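Local atomic coordinates of 2-oxoglutarate dehydrogenase E3 component (Thermus thermophilus, PDB entry 2EQ7), a protein that probably catalyses the NAD(+)-dependent reoxidation of protein-bound dihydrolipoyl groups to lipoyl groups, using one FAD per subunit. Residues A[151-156]-A[253-258]; A[168-173]-A[191-196]. All coordinates share one frame; numbering follows the deposited sequence.

Contact 1 (A[151-156]-A[253-258]); sequences YERVVT and ADRVLV
Val256 O accepts a hydrogen bond from Val155 N at 2.9 Å and a weaker CA-H contact from Val154. The same parallel pairing is completed on either side of it: Val256 N donates to Arg153 O, and Val258 N donates to Val155 O at 2.9 Å in an almost straight bond (179° at the hydrogen). On one face of the sheet CG1 of Val154 touches CG2 of Val258 at 3.8 Å. On the other face lies Leu257, whose CG stands anti to the backbone N (chi1 162°), and its CD1 packs 3.5 Å from the backbone C of Thr156. Arg255 folds back at chi2 (-71°), which brings its guanidinium under Glu152 O, 3.1 Å above the plane. Arg255 NE is close to that oxygen but poorly aimed for a bond, whereas Arg255 NH1 reaches Asp254 O at 2.8 Å. Arg153 turns its own guanidinium away, to a salt bridge with Asp150. Strand 154-155 is an outermost strand of the five-stranded parallel NAD-domain sheet; Val154 and Val256 pack on strands 231-237 and 240-245, Leu257 packs near Gly179 in the first turn of helix 177-188, and Thr156, at the N-cap of helix 157-160, hydrogen-bonds Glu159 through OG1.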
# COMPACT_ATOMS: atom_id res chain seq x y z
N TYR A 151 4.01 -37.13 5.27
CA TYR A 151 3.13 -36.30 4.46
C TYR A 151 1.65 -36.42 4.81
O TYR A 151 0.78 -36.20 3.97
CB TYR A 151 3.35 -36.61 2.97
CG TYR A 151 4.79 -36.41 2.55
CD1 TYR A 151 5.71 -37.46 2.60
CD2 TYR A 151 5.26 -35.15 2.18
CE1 TYR A 151 7.05 -37.26 2.28
CE2 TYR A 151 6.60 -34.94 1.87
CZ TYR A 151 7.49 -36.00 1.92
OH TYR A 151 8.82 -35.78 1.63
N GLU A 152 1.37 -36.75 6.07
CA GLU A 152 -0.01 -36.88 6.53
C GLU A 152 -0.12 -36.32 7.95
O GLU A 152 -0.86 -35.37 8.20
CB GLU A 152 -0.44 -38.34 6.52
CG GLU A 152 -1.94 -38.55 6.57
CD GLU A 152 -2.34 -40.01 6.54
OE1 GLU A 152 -1.70 -40.80 5.80
OE2 GLU A 152 -3.29 -40.38 7.26
N ARG A 153 0.64 -36.91 8.87
CA ARG A 153 0.65 -36.50 10.27
C ARG A 153 1.83 -35.57 10.53
O ARG A 153 1.70 -34.57 11.24
CB ARG A 153 0.72 -37.73 11.17
CG ARG A 153 -0.54 -38.59 11.09
CD ARG A 153 -0.30 -39.99 11.63
NE ARG A 153 0.60 -40.76 10.77
CZ ARG A 153 0.95 -42.02 10.98
NH1 ARG A 153 1.77 -42.64 10.15
NH2 ARG A 153 0.47 -42.67 12.04
N VAL A 154 2.98 -35.92 9.97
CA VAL A 154 4.19 -35.10 10.07
C VAL A 154 4.31 -34.62 8.63
O VAL A 154 4.61 -35.41 7.72
CB VAL A 154 5.41 -35.93 10.48
CG1 VAL A 154 6.67 -35.06 10.44
CG2 VAL A 154 5.21 -36.48 11.88
N VAL A 155 4.09 -33.33 8.43
CA VAL A 155 4.06 -32.76 7.09
C VAL A 155 5.02 -31.62 6.77
O VAL A 155 5.72 -31.10 7.63
CB VAL A 155 2.64 -32.22 6.81
CG1 VAL A 155 1.60 -33.31 7.06
CG2 VAL A 155 2.35 -31.01 7.70
N THR A 156 5.02 -31.25 5.49
CA THR A 156 5.80 -30.13 5.00
C THR A 156 4.73 -29.06 4.77
O THR A 156 3.55 -29.32 4.98
CB THR A 156 6.50 -30.42 3.65
OG1 THR A 156 5.51 -30.62 2.63
CG2 THR A 156 7.37 -31.67 3.75
N ALA A 253 1.19 -34.07 19.44
CA ALA A 253 0.30 -33.19 18.68
C ALA A 253 -0.42 -33.96 17.58
O ALA A 253 0.02 -35.03 17.18
CB ALA A 253 1.11 -32.05 18.07
N ASP A 254 -1.53 -33.40 17.11
CA ASP A 254 -2.30 -34.04 16.05
C ASP A 254 -1.58 -33.90 14.71
O ASP A 254 -1.68 -34.78 13.86
CB ASP A 254 -3.69 -33.40 15.95
CG ASP A 254 -4.45 -33.49 17.25
OD1 ASP A 254 -4.34 -32.57 18.08
OD2 ASP A 254 -5.15 -34.51 17.45
N ARG A 255 -0.88 -32.79 14.54
CA ARG A 255 -0.13 -32.54 13.31
C ARG A 255 1.17 -31.83 13.66
O ARG A 255 1.23 -31.06 14.61
CB ARG A 255 -0.96 -31.67 12.35
CG ARG A 255 -2.19 -32.36 11.77
CD ARG A 255 -1.78 -33.43 10.77
NE ARG A 255 -2.90 -34.11 10.12
CZ ARG A 255 -3.42 -35.26 10.53
NH1 ARG A 255 -2.94 -35.88 11.60
NH2 ARG A 255 -4.42 -35.82 9.85
N VAL A 256 2.22 -32.11 12.90
CA VAL A 256 3.49 -31.45 13.11
C VAL A 256 3.98 -30.97 11.75
O VAL A 256 4.14 -31.76 10.82
CB VAL A 256 4.56 -32.38 13.71
CG1 VAL A 256 5.87 -31.62 13.88
CG2 VAL A 256 4.09 -32.92 15.06
N LEU A 257 4.20 -29.66 11.65
CA LEU A 257 4.70 -29.07 10.42
C LEU A 257 6.20 -28.90 10.57
O LEU A 257 6.66 -28.26 11.52
CB LEU A 257 4.05 -27.70 10.19
CG LEU A 257 4.76 -26.77 9.21
CD1 LEU A 257 4.88 -27.43 7.83
CD2 LEU A 257 4.00 -25.45 9.12
N VAL A 258 6.96 -29.50 9.66
CA VAL A 258 8.41 -29.37 9.69
C VAL A 258 8.74 -28.27 8.69
O VAL A 258 8.61 -28.45 7.48
CB VAL A 258 9.10 -30.68 9.27
CG1 VAL A 258 10.61 -30.50 9.27
CG2 VAL A 258 8.70 -31.80 10.23

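Contact 2 (A[168-173]-A[191-196]); sequences KRLIVV and AEVIVL. With NAD (nicotinamide-adenine-dinucleotide), chain E.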
# COMPACT_ATOMS: atom_id res chain seq x y z
N LYS A 168 -6.38 -30.23 16.54
CA LYS A 168 -6.59 -29.74 17.89
C LYS A 168 -5.30 -29.09 18.38
O LYS A 168 -5.33 -28.03 19.01
CB LYS A 168 -6.98 -30.89 18.83
CG LYS A 168 -7.14 -30.46 20.28
CD LYS A 168 -7.56 -31.62 21.17
CE LYS A 168 -7.59 -31.20 22.63
NZ LYS A 168 -6.25 -30.73 23.09
N ARG A 169 -4.18 -29.73 18.09
CA ARG A 169 -2.87 -29.23 18.46
C ARG A 169 -1.93 -29.35 17.28
O ARG A 169 -1.78 -30.43 16.70
CB ARG A 169 -2.30 -30.02 19.64
CG ARG A 169 -3.08 -29.87 20.95
CD ARG A 169 -2.40 -30.64 22.08
NE ARG A 169 -2.32 -32.07 21.79
CZ ARG A 169 -1.74 -32.96 22.59
NH1 ARG A 169 -1.20 -32.58 23.74
NH2 ARG A 169 -1.71 -34.25 22.24
N LEU A 170 -1.30 -28.24 16.90
CA LEU A 170 -0.35 -28.23 15.81
C LEU A 170 1.00 -27.76 16.34
O LEU A 170 1.08 -26.72 17.00
CB LEU A 170 -0.80 -27.27 14.69
CG LEU A 170 0.27 -26.95 13.63
CD1 LEU A 170 0.58 -28.19 12.81
CD2 LEU A 170 -0.22 -25.82 12.72
N ILE A 171 2.05 -28.53 16.09
CA ILE A 171 3.37 -28.12 16.52
C ILE A 171 4.11 -27.75 15.24
O ILE A 171 4.09 -28.50 14.27
CB ILE A 171 4.14 -29.24 17.25
CG1 ILE A 171 3.54 -29.45 18.64
CG2 ILE A 171 5.62 -28.87 17.38
CD1 ILE A 171 4.23 -30.54 19.45
N VAL A 172 4.73 -26.58 15.25
CA VAL A 172 5.49 -26.09 14.11
C VAL A 172 6.96 -26.11 14.49
O VAL A 172 7.36 -25.46 15.46
CB VAL A 172 5.09 -24.64 13.75
CG1 VAL A 172 5.93 -24.14 12.57
CG2 VAL A 172 3.60 -24.58 13.43
N VAL A 173 7.75 -26.88 13.75
CA VAL A 173 9.18 -26.94 14.02
C VAL A 173 9.85 -25.97 13.06
O VAL A 173 9.88 -26.20 11.85
CB VAL A 173 9.73 -28.36 13.78
CG1 VAL A 173 11.22 -28.39 14.07
CG2 VAL A 173 8.98 -29.35 14.68
N ALA A 191 -6.86 -24.11 16.30
CA ALA A 191 -5.80 -25.02 16.72
C ALA A 191 -4.91 -24.43 17.81
O ALA A 191 -4.66 -23.22 17.82
CB ALA A 191 -4.93 -25.41 15.52
N GLU A 192 -4.45 -25.27 18.74
CA GLU A 192 -3.51 -24.83 19.77
C GLU A 192 -2.22 -24.90 18.98
O GLU A 192 -1.87 -25.97 18.50
CB GLU A 192 -3.35 -25.85 20.90
CG GLU A 192 -4.33 -25.78 22.04
CD GLU A 192 -3.83 -26.58 23.24
OE1 GLU A 192 -4.50 -26.56 24.29
OE2 GLU A 192 -2.77 -27.24 23.12
N VAL A 193 -1.50 -23.79 18.86
CA VAL A 193 -0.27 -23.82 18.08
C VAL A 193 0.99 -23.56 18.89
O VAL A 193 1.07 -22.59 19.65
CB VAL A 193 -0.36 -22.80 16.92
CG1 VAL A 193 0.95 -22.78 16.13
CG2 VAL A 193 -1.53 -23.16 16.02
N ILE A 194 1.96 -24.46 18.74
CA ILE A 194 3.23 -24.33 19.44
C ILE A 194 4.35 -24.26 18.42
O ILE A 194 4.53 -25.18 17.63
CB ILE A 194 3.50 -25.55 20.35
CG1 ILE A 194 2.41 -25.67 21.42
CG2 ILE A 194 4.88 -25.41 20.99
CD1 ILE A 194 2.53 -26.91 22.28
N VAL A 195 5.10 -23.16 18.43
CA VAL A 195 6.21 -22.99 17.50
C VAL A 195 7.52 -23.20 18.26
O VAL A 195 7.77 -22.55 19.27
CB VAL A 195 6.22 -21.59 16.88
CG1 VAL A 195 7.41 -21.45 15.93
CG2 VAL A 195 4.91 -21.35 16.14
N LEU A 196 8.33 -24.13 17.76
CA LEU A 196 9.62 -24.44 18.38
C LEU A 196 10.73 -23.92 17.47
O LEU A 196 10.84 -24.33 16.32
CB LEU A 196 9.75 -25.95 18.57
CG LEU A 196 8.62 -26.63 19.35
CD1 LEU A 196 8.78 -28.14 19.28
CD2 LEU A 196 8.64 -26.15 20.81
PA NAD E . 13.50 -20.40 7.27
O1A NAD E . 14.95 -20.26 7.07
O2A NAD E . 12.78 -19.04 6.78
O5B NAD E . 13.18 -20.65 8.83
C5B NAD E . 13.78 -21.88 9.24
C4B NAD E . 13.86 -21.89 10.77
O4B NAD E . 13.94 -23.23 11.27
C3B NAD E . 15.11 -21.13 11.24
O3B NAD E . 14.73 -20.00 12.04
C2B NAD E . 15.89 -22.20 12.04
O2B NAD E . 16.62 -21.64 13.13
C1B NAD E . 14.77 -23.18 12.46
N9A NAD E . 15.28 -24.52 12.79
C8A NAD E . 16.20 -25.26 12.08
N7A NAD E . 16.41 -26.41 12.68
C5A NAD E . 15.64 -26.48 13.79
C6A NAD E . 15.44 -27.45 14.82
N6A NAD E . 16.12 -28.66 14.80
N1A NAD E . 14.56 -27.17 15.81
C2A NAD E . 13.89 -26.01 15.85
N3A NAD E . 14.05 -25.08 14.91
C4A NAD E . 14.91 -25.27 13.88
O3 NAD E . 13.00 -21.67 6.38
PN NAD E . 11.44 -21.55 5.89
O1N NAD E . 10.61 -20.71 6.88
O2N NAD E . 10.85 -22.98 5.80
O5D NAD E . 11.34 -20.84 4.43
C5D NAD E . 12.42 -21.29 3.60
C4D NAD E . 12.76 -20.21 2.56
O4D NAD E . 11.56 -19.75 1.84
C3D NAD E . 13.41 -18.98 3.22
O3D NAD E . 14.60 -18.60 2.52
C2D NAD E . 12.33 -17.90 3.18
O2D NAD E . 12.88 -16.58 3.03
C1D NAD E . 11.43 -18.29 2.00
N1N NAD E . 10.02 -17.91 2.29
C2N NAD E . 9.65 -16.62 2.12
C3N NAD E . 8.31 -16.22 2.40
C7N NAD E . 7.87 -14.82 2.23
O7N NAD E . 8.66 -13.97 1.88
N7N NAD E . 6.58 -14.47 2.47
C4N NAD E . 7.40 -17.20 2.87
C5N NAD E . 7.83 -18.52 3.03
C6N NAD E . 9.16 -18.84 2.73
O HOH W 1 -0.91 -29.21 24.59
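Strands 169-173 and 192-196 run parallel in exact register, their axes 4.7 Å apart at closest approach and turned by 16°, and five backbone hydrogen bonds alternate between them. With helix 177-188 they form a beta-alpha-beta crossover of the Rossmann-type NAD domain; the glycine-rich segment Gly174 to Gly179 carries the chain from the first strand into the start of the helix. The bond from Glu192 N to Lys168 O, at the start, differs from the others because its donor sits above the carbonyl plane, whereas the remaining four amides meet their carbonyl oxygens nearly head-on, as Leu170 N does with Glu192 O at 2.8 Å.

Arg169 and Glu192 lie side by side at the solvent-facing end and point the same way. They touch through the aliphatic part of the arginine: CG of Arg169 is 3.4 Å from OE2 of Glu192, while Arg169 NE and Glu192 OE2 are 5.0 Å apart, too far for a salt bridge. A water bridges the gap, donating to OE2 and accepting a weak bond from NH1 in the guanidinium plane. Farther along this face, CG2 of Ile171 meets CD1 of Leu196 at 3.8 Å, and both residues also pack on Val243 of strand 240-245. The opposite face, toward helix 177-188, carries Leu170, Val172, Val193 and Val195. Here chi1 of 179° places CG2 of Val172 beside its backbone N, where it meets CG1 of Val193 at 4.2 Å, while CB of Val172 rests on CG2 of Val195. Val172 also packs against Gly179, and Leu170 against Trp186 of the helix.

The strand ends reach the adenine of NAD, a cofactor also hydrogen-bonded to Val231 N: Val173 CG1 lies 4.0 Å from N1A, and Leu196 O comes to 3.5 Å from C2A.

Overall arrangement
From the N terminus, the chain enters the NAD domain through 151-156, passes helix 157-160 and lays down 168-173. After helix 177-188 it returns as 191-196, closing the short loop of contact 2. It then runs through helix 208-221, strand 224-226 and strands 231-237, 240-245 and 250-253, and comes back as 253-258 to close the much longer loop of contact 1, within which contact 2 lies entirely. The contacts meet because 255-258 is inserted between 154-155 and 169-173 in one parallel sheet. Val173 N pairs with Leu257 O at that seam, and Asp254 OD1 takes the amide of Arg169. Together with this seam, the two contacts join four successive strands of the sheet.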